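Local structure of nonsense-mediated mRNA decay protein 2 (Saccharomyces cerevisiae, 4LUN) at residues 38-43 against 70-75; 262-267 against 274-279. The protein takes part, here represented by its N-terminal mIF4G domain, in nonsense-mediated decay of mRNAs carrying premature stop codons, interacting through its C-terminus with UPF1. One frame throughout, in Å; residues are numbered along the deposited sequence.

Contact 1. Residues 38-43 against 70-75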
loop_
_atom_site.group_PDB
_atom_site.type_symbol
_atom_site.label_atom_id
_atom_site.label_comp_id
_atom_site.label_asym_id
_atom_site.label_seq_id
_atom_site.Cartn_x
_atom_site.Cartn_y
_atom_site.Cartn_z
ATOM N N THR A 38 24.414 1.065 -19.845
ATOM C CA THR A 38 23.244 0.459 -20.464
ATOM C C THR A 38 23.048 -0.967 -19.954
ATOM O O THR A 38 21.923 -1.458 -19.890
ATOM C CB THR A 38 23.328 0.454 -22.005
ATOM O OG1 THR A 38 24.539 -0.186 -22.415
ATOM C CG2 THR A 38 23.303 1.861 -22.543
ATOM N N GLY A 39 24.145 -1.625 -19.589
ATOM C CA GLY A 39 24.080 -2.962 -19.032
ATOM C C GLY A 39 23.391 -2.935 -17.677
ATOM O O GLY A 39 22.715 -3.890 -17.286
ATOM N N PHE A 40 23.558 -1.830 -16.958
ATOM C CA PHE A 40 22.869 -1.650 -15.681
ATOM C C PHE A 40 21.357 -1.491 -15.876
ATOM O O PHE A 40 20.566 -2.111 -15.160
ATOM C CB PHE A 40 23.447 -0.458 -14.914
ATOM C CG PHE A 40 22.828 -0.254 -13.552
ATOM C CD1 PHE A 40 23.160 -1.085 -12.496
ATOM C CD2 PHE A 40 21.921 0.769 -13.332
ATOM C CE1 PHE A 40 22.591 -0.904 -11.246
ATOM C CE2 PHE A 40 21.354 0.956 -12.079
ATOM C CZ PHE A 40 21.691 0.113 -11.043
ATOM N N ILE A 41 20.959 -0.660 -16.840
ATOM C CA ILE A 41 19.542 -0.453 -17.145
ATOM C C ILE A 41 18.860 -1.758 -17.542
ATOM O O ILE A 41 17.737 -2.041 -17.110
ATOM C CB ILE A 41 19.342 0.573 -18.279
ATOM C CG1 ILE A 41 19.882 1.942 -17.874
ATOM C CG2 ILE A 41 17.864 0.696 -18.644
ATOM C CD1 ILE A 41 19.235 2.503 -16.655
ATOM N N LYS A 42 19.540 -2.548 -18.367
ATOM C CA LYS A 42 19.012 -3.840 -18.791
ATOM C C LYS A 42 18.807 -4.780 -17.614
ATOM O O LYS A 42 17.841 -5.540 -17.576
ATOM C CB LYS A 42 19.934 -4.499 -19.821
ATOM C CG LYS A 42 19.654 -4.081 -21.247
ATOM C CD LYS A 42 20.463 -4.914 -22.229
ATOM C CE LYS A 42 21.739 -4.203 -22.640
ATOM N NZ LYS A 42 22.632 -5.092 -23.442
ATOM N N LYS A 43 19.722 -4.732 -16.655
ATOM C CA LYS A 43 19.595 -5.552 -15.459
ATOM C C LYS A 43 18.393 -5.105 -14.611
ATOM O O LYS A 43 17.637 -5.940 -14.102
ATOM C CB LYS A 43 20.892 -5.522 -14.647
ATOM C CG LYS A 43 21.208 -6.839 -13.952
ATOM C CD LYS A 43 22.556 -6.787 -13.255
ATOM C CE LYS A 43 23.701 -6.914 -14.246
ATOM N NZ LYS A 43 24.932 -6.237 -13.741
ATOM N N SER A 70 18.533 9.979 -14.825
ATOM C CA SER A 70 17.138 10.222 -15.212
ATOM C C SER A 70 16.487 8.951 -15.735
ATOM O O SER A 70 15.372 8.602 -15.345
ATOM C CB SER A 70 17.047 11.311 -16.279
ATOM O OG SER A 70 17.812 12.446 -15.927
ATOM N N GLU A 71 17.193 8.265 -16.627
ATOM C CA GLU A 71 16.722 6.998 -17.163
ATOM C C GLU A 71 16.578 5.927 -16.083
ATOM O O GLU A 71 15.658 5.106 -16.132
ATOM C CB GLU A 71 17.654 6.506 -18.276
ATOM C CG GLU A 71 17.350 5.105 -18.746
ATOM C CD GLU A 71 17.975 4.799 -20.083
ATOM O OE1 GLU A 71 18.818 5.601 -20.540
ATOM O OE2 GLU A 71 17.614 3.761 -20.680
ATOM N N ILE A 72 17.479 5.941 -15.103
ATOM C CA ILE A 72 17.416 4.982 -14.002
ATOM C C ILE A 72 16.161 5.234 -13.166
ATOM O O ILE A 72 15.465 4.295 -12.773
ATOM C CB ILE A 72 18.652 5.085 -13.088
ATOM C CG1 ILE A 72 19.891 4.529 -13.792
ATOM C CG2 ILE A 72 18.430 4.319 -11.791
ATOM C CD1 ILE A 72 21.172 4.715 -13.001
ATOM N N ILE A 73 15.874 6.507 -12.915
ATOM C CA ILE A 73 14.693 6.903 -12.149
ATOM C C ILE A 73 13.399 6.419 -12.807
ATOM O O ILE A 73 12.559 5.795 -12.152
ATOM C CB ILE A 73 14.642 8.432 -11.968
ATOM C CG1 ILE A 73 15.778 8.885 -11.049
ATOM C CG2 ILE A 73 13.285 8.872 -11.417
ATOM C CD1 ILE A 73 16.065 10.358 -11.124
ATOM N N VAL A 74 13.241 6.698 -14.100
ATOM C CA VAL A 74 12.078 6.209 -14.849
ATOM C C VAL A 74 12.002 4.684 -14.870
ATOM O O VAL A 74 10.943 4.102 -14.628
ATOM C CB VAL A 74 12.076 6.733 -16.295
ATOM C CG1 VAL A 74 10.935 6.100 -17.091
ATOM C CG2 VAL A 74 11.958 8.247 -16.305
ATOM N N THR A 75 13.127 4.038 -15.154
ATOM C CA THR A 75 13.179 2.580 -15.196
ATOM C C THR A 75 12.798 1.949 -13.862
ATOM O O THR A 75 11.969 1.036 -13.811
ATOM C CB THR A 75 14.574 2.082 -15.612
ATOM O OG1 THR A 75 14.884 2.580 -16.919
ATOM C CG2 THR A 75 14.621 0.561 -15.618
#
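Side-by-side helix packing in the HEAT-repeat-like mIF4G domain is illustrated by residues 38-43 and 70-75, whose local axes run almost parallel, 7° apart and 10.5 Å from each other. I41 carries most of the contact, and its two branches do different work. With CG1 anti to the carbonyl carbon (chi1 -62°), the delta methyl CD1 reaches the flank of I72 and packs 3.6 Å from I72 CG1. The other branch, I41 CG2, turns to E71 and T75, lying 3.7 Å from E71 OE2 and 3.9 Å from T75 OG1. E71 stretches its aliphatic stem past I41, so that E71 CG sits 3.8 Å from I41 CD1 at the margin of the contact. A second apolar touch lies beside this one: the F40 ring brings its CD2-CE2 side to the I72 delta methyl, with F40 CE2 3.9 Å from I72 CD1. The hydroxyl of buried T75 is satisfied within its own helix, donating to E71 O over 2.8 Å; T75 N reaches the same oxygen from the other face of the carbonyl plane. I72 and T75 also lean on L44, just beyond 38-43 on that segment's helix, while L65 of the intervening loop touches both F40 and I72, and F40 packs on L56 and D59 of the neighbouring helix 52-60.

Contact 2. Residues 262-267 against 274-279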
loop_
_atom_site.group_PDB
_atom_site.type_symbol
_atom_site.label_atom_id
_atom_site.label_comp_id
_atom_site.label_asym_id
_atom_site.label_seq_id
_atom_site.Cartn_x
_atom_site.Cartn_y
_atom_site.Cartn_z
ATOM N N ARG A 262 -35.999 -13.023 3.967
ATOM C CA ARG A 262 -37.223 -13.416 4.658
ATOM C C ARG A 262 -38.421 -13.269 3.739
ATOM O O ARG A 262 -39.260 -14.162 3.669
ATOM C CB ARG A 262 -37.426 -12.583 5.924
ATOM C CG ARG A 262 -36.521 -12.985 7.076
ATOM C CD ARG A 262 -36.700 -12.042 8.254
ATOM N NE ARG A 262 -37.883 -12.379 9.035
ATOM C CZ ARG A 262 -37.882 -13.276 10.017
ATOM N NH1 ARG A 262 -36.759 -13.910 10.330
ATOM N NH2 ARG A 262 -38.997 -13.538 10.685
ATOM N N GLU A 263 -38.497 -12.153 3.018
ATOM C CA GLU A 263 -39.613 -11.962 2.092
ATOM C C GLU A 263 -39.604 -12.995 0.962
ATOM O O GLU A 263 -40.665 -13.481 0.577
ATOM C CB GLU A 263 -39.631 -10.541 1.514
ATOM C CG GLU A 263 -39.983 -9.466 2.536
ATOM C CD GLU A 263 -41.260 -9.772 3.316
ATOM O OE1 GLU A 263 -42.280 -10.143 2.698
ATOM O OE2 GLU A 263 -41.239 -9.647 4.559
ATOM N N HIS A 264 -38.415 -13.328 0.456
ATOM C CA HIS A 264 -38.266 -14.340 -0.595
ATOM C C HIS A 264 -38.766 -15.692 -0.072
ATOM O O HIS A 264 -39.490 -16.435 -0.757
ATOM C CB HIS A 264 -36.795 -14.434 -1.033
ATOM C CG HIS A 264 -36.461 -15.699 -1.763
ATOM N ND1 HIS A 264 -37.127 -16.092 -2.904
ATOM C CD2 HIS A 264 -35.550 -16.666 -1.507
ATOM C CE1 HIS A 264 -36.642 -17.249 -3.318
ATOM N NE2 HIS A 264 -35.680 -17.618 -2.490
ATOM N N GLN A 265 -38.369 -16.014 1.152
ATOM C CA GLN A 265 -38.726 -17.302 1.716
ATOM C C GLN A 265 -40.219 -17.413 1.948
ATOM O O GLN A 265 -40.796 -18.462 1.702
ATOM C CB GLN A 265 -37.942 -17.560 2.998
ATOM C CG GLN A 265 -36.486 -17.894 2.706
ATOM C CD GLN A 265 -35.623 -17.847 3.949
ATOM O OE1 GLN A 265 -35.980 -17.214 4.947
ATOM N NE2 GLN A 265 -34.461 -18.498 3.887
ATOM N N LYS A 266 -40.834 -16.336 2.428
ATOM C CA LYS A 266 -42.279 -16.317 2.618
ATOM C C LYS A 266 -42.993 -16.465 1.285
ATOM O O LYS A 266 -44.013 -17.152 1.189
ATOM C CB LYS A 266 -42.705 -15.017 3.290
ATOM C CG LYS A 266 -42.221 -14.848 4.721
ATOM C CD LYS A 266 -42.821 -13.564 5.277
ATOM C CE LYS A 266 -41.946 -12.891 6.309
ATOM N NZ LYS A 266 -42.498 -11.541 6.655
ATOM N N CYS A 267 -42.451 -15.817 0.259
ATOM C CA CYS A 267 -43.029 -15.902 -1.081
ATOM C C CYS A 267 -42.991 -17.316 -1.616
ATOM O O CYS A 267 -43.964 -17.802 -2.196
ATOM C CB CYS A 267 -42.278 -14.999 -2.050
ATOM S SG CYS A 267 -42.789 -13.286 -2.006
ATOM N N LEU A 274 -39.318 -20.341 -7.622
ATOM C CA LEU A 274 -37.917 -20.226 -7.227
ATOM C C LEU A 274 -37.475 -18.776 -7.126
ATOM O O LEU A 274 -36.677 -18.425 -6.263
ATOM C CB LEU A 274 -37.006 -20.942 -8.223
ATOM C CG LEU A 274 -37.195 -22.443 -8.383
ATOM C CD1 LEU A 274 -36.094 -22.980 -9.289
ATOM C CD2 LEU A 274 -37.172 -23.135 -7.030
ATOM N N ARG A 275 -37.980 -17.938 -8.024
ATOM C CA ARG A 275 -37.516 -16.558 -8.105
ATOM C C ARG A 275 -38.658 -15.579 -7.868
ATOM O O ARG A 275 -39.817 -15.879 -8.128
ATOM C CB ARG A 275 -36.884 -16.270 -9.471
ATOM C CG ARG A 275 -35.688 -17.146 -9.817
ATOM C CD ARG A 275 -34.574 -17.055 -8.791
ATOM N NE ARG A 275 -33.811 -15.809 -8.887
ATOM C CZ ARG A 275 -32.669 -15.583 -8.243
ATOM N NH1 ARG A 275 -32.145 -16.522 -7.468
ATOM N NH2 ARG A 275 -32.040 -14.428 -8.387
ATOM N N ASP A 276 -38.300 -14.397 -7.382
ATOM C CA ASP A 276 -39.238 -13.317 -7.122
ATOM C C ASP A 276 -38.383 -12.065 -6.991
ATOM O O ASP A 276 -37.153 -12.149 -7.021
ATOM C CB ASP A 276 -40.018 -13.575 -5.830
ATOM C CG ASP A 276 -39.111 -13.923 -4.658
ATOM O OD1 ASP A 276 -38.311 -13.062 -4.267
ATOM O OD2 ASP A 276 -39.217 -15.049 -4.118
ATOM N N GLU A 277 -39.018 -10.908 -6.821
ATOM C CA GLU A 277 -38.288 -9.645 -6.825
ATOM C C GLU A 277 -37.339 -9.508 -5.634
ATOM O O GLU A 277 -36.353 -8.767 -5.702
ATOM C CB GLU A 277 -39.268 -8.478 -6.816
ATOM C CG GLU A 277 -39.992 -8.330 -5.492
ATOM C CD GLU A 277 -41.181 -7.407 -5.574
ATOM O OE1 GLU A 277 -42.311 -7.921 -5.695
ATOM O OE2 GLU A 277 -40.985 -6.177 -5.510
ATOM N N TYR A 278 -37.635 -10.224 -4.549
ATOM C CA TYR A 278 -36.834 -10.093 -3.331
ATOM C C TYR A 278 -35.492 -10.803 -3.468
ATOM O O TYR A 278 -34.452 -10.253 -3.116
ATOM C CB TYR A 278 -37.613 -10.606 -2.117
ATOM C CG TYR A 278 -38.954 -9.925 -1.979
ATOM C CD1 TYR A 278 -39.025 -8.575 -1.648
ATOM C CD2 TYR A 278 -40.135 -10.611 -2.224
ATOM C CE1 TYR A 278 -40.237 -7.935 -1.541
ATOM C CE2 TYR A 278 -41.361 -9.972 -2.116
ATOM C CZ TYR A 278 -41.397 -8.637 -1.778
ATOM O OH TYR A 278 -42.613 -7.999 -1.667
ATOM N N VAL A 279 -35.502 -12.019 -4.010
ATOM C CA VAL A 279 -34.236 -12.729 -4.167
ATOM C C VAL A 279 -33.373 -12.112 -5.272
ATOM O O VAL A 279 -32.145 -12.171 -5.217
ATOM C CB VAL A 279 -34.431 -14.271 -4.328
ATOM C CG1 VAL A 279 -35.184 -14.604 -5.616
ATOM C CG2 VAL A 279 -33.083 -14.983 -4.267
#
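D276 OD1 is gripped by two backbone amides, V279 N at 3.0 Å in a fairly straight bond and, more weakly, Y278 N. The other carboxylate oxygen turns to the opposite segment: H264 ND1 donates to D276 OD2 over 2.6 Å, nearly straight at 168°. OD2 is approached on its syn side, somewhat out of the carboxylate plane, while OD2 itself lies in the imidazole plane; ring and carboxylate planes stand 50° apart. H264 CG is anti to the backbone N (chi1 162°), which carries the ring out to the carboxylate and to V279. V279 CB sits over the centre of one ring face, a CH-pi contact 3.6 Å from the H264 ring centroid, while L274 O lies at the ring edge, 3.2 Å from H264 CE1. Bond and methine together probably hold the ring in this rotation. Replacing H264 by an alanine would probably leave D276 OD2 without its donor and open a gap over V279. A second CH-pi contact is made by E263, whose CB lies over the Y278 ring, 3.7 Å from its centroid; E277 CG covers the opposite face. The same ring meets C267 SG at its edge, the sulfur 3.6 Å from Y278 CE2. E263 is also salt-bridged to K266 on its own helix. The whole is characteristic of a helical hairpin in which an aspartate N-cap starts the returning helix, 277-303, and its other oxygen ties that start to the side of the preceding long helix, 231-271.

From the N terminus, the chain forms helix 34-44 after an earlier helix, passes through helix 52-60, and returns in helix 69-81, where contact 1 closes a loop of 26 residues. It then runs through the helices between 87 and 210 before entering the long helix 231-271. Contact 2 closes a much shorter excursion, six residues between its two segments, spanning the last turn of helix 231-271 and the start of the link to helix 277-303. The two loops follow in series, neither nested nor crossed. Their centres lie about 61 Å apart, on opposite sides of the chain's centre: contact 1 joins early helices of the MIF4G domain, contact 2 the last two long helices at a turn.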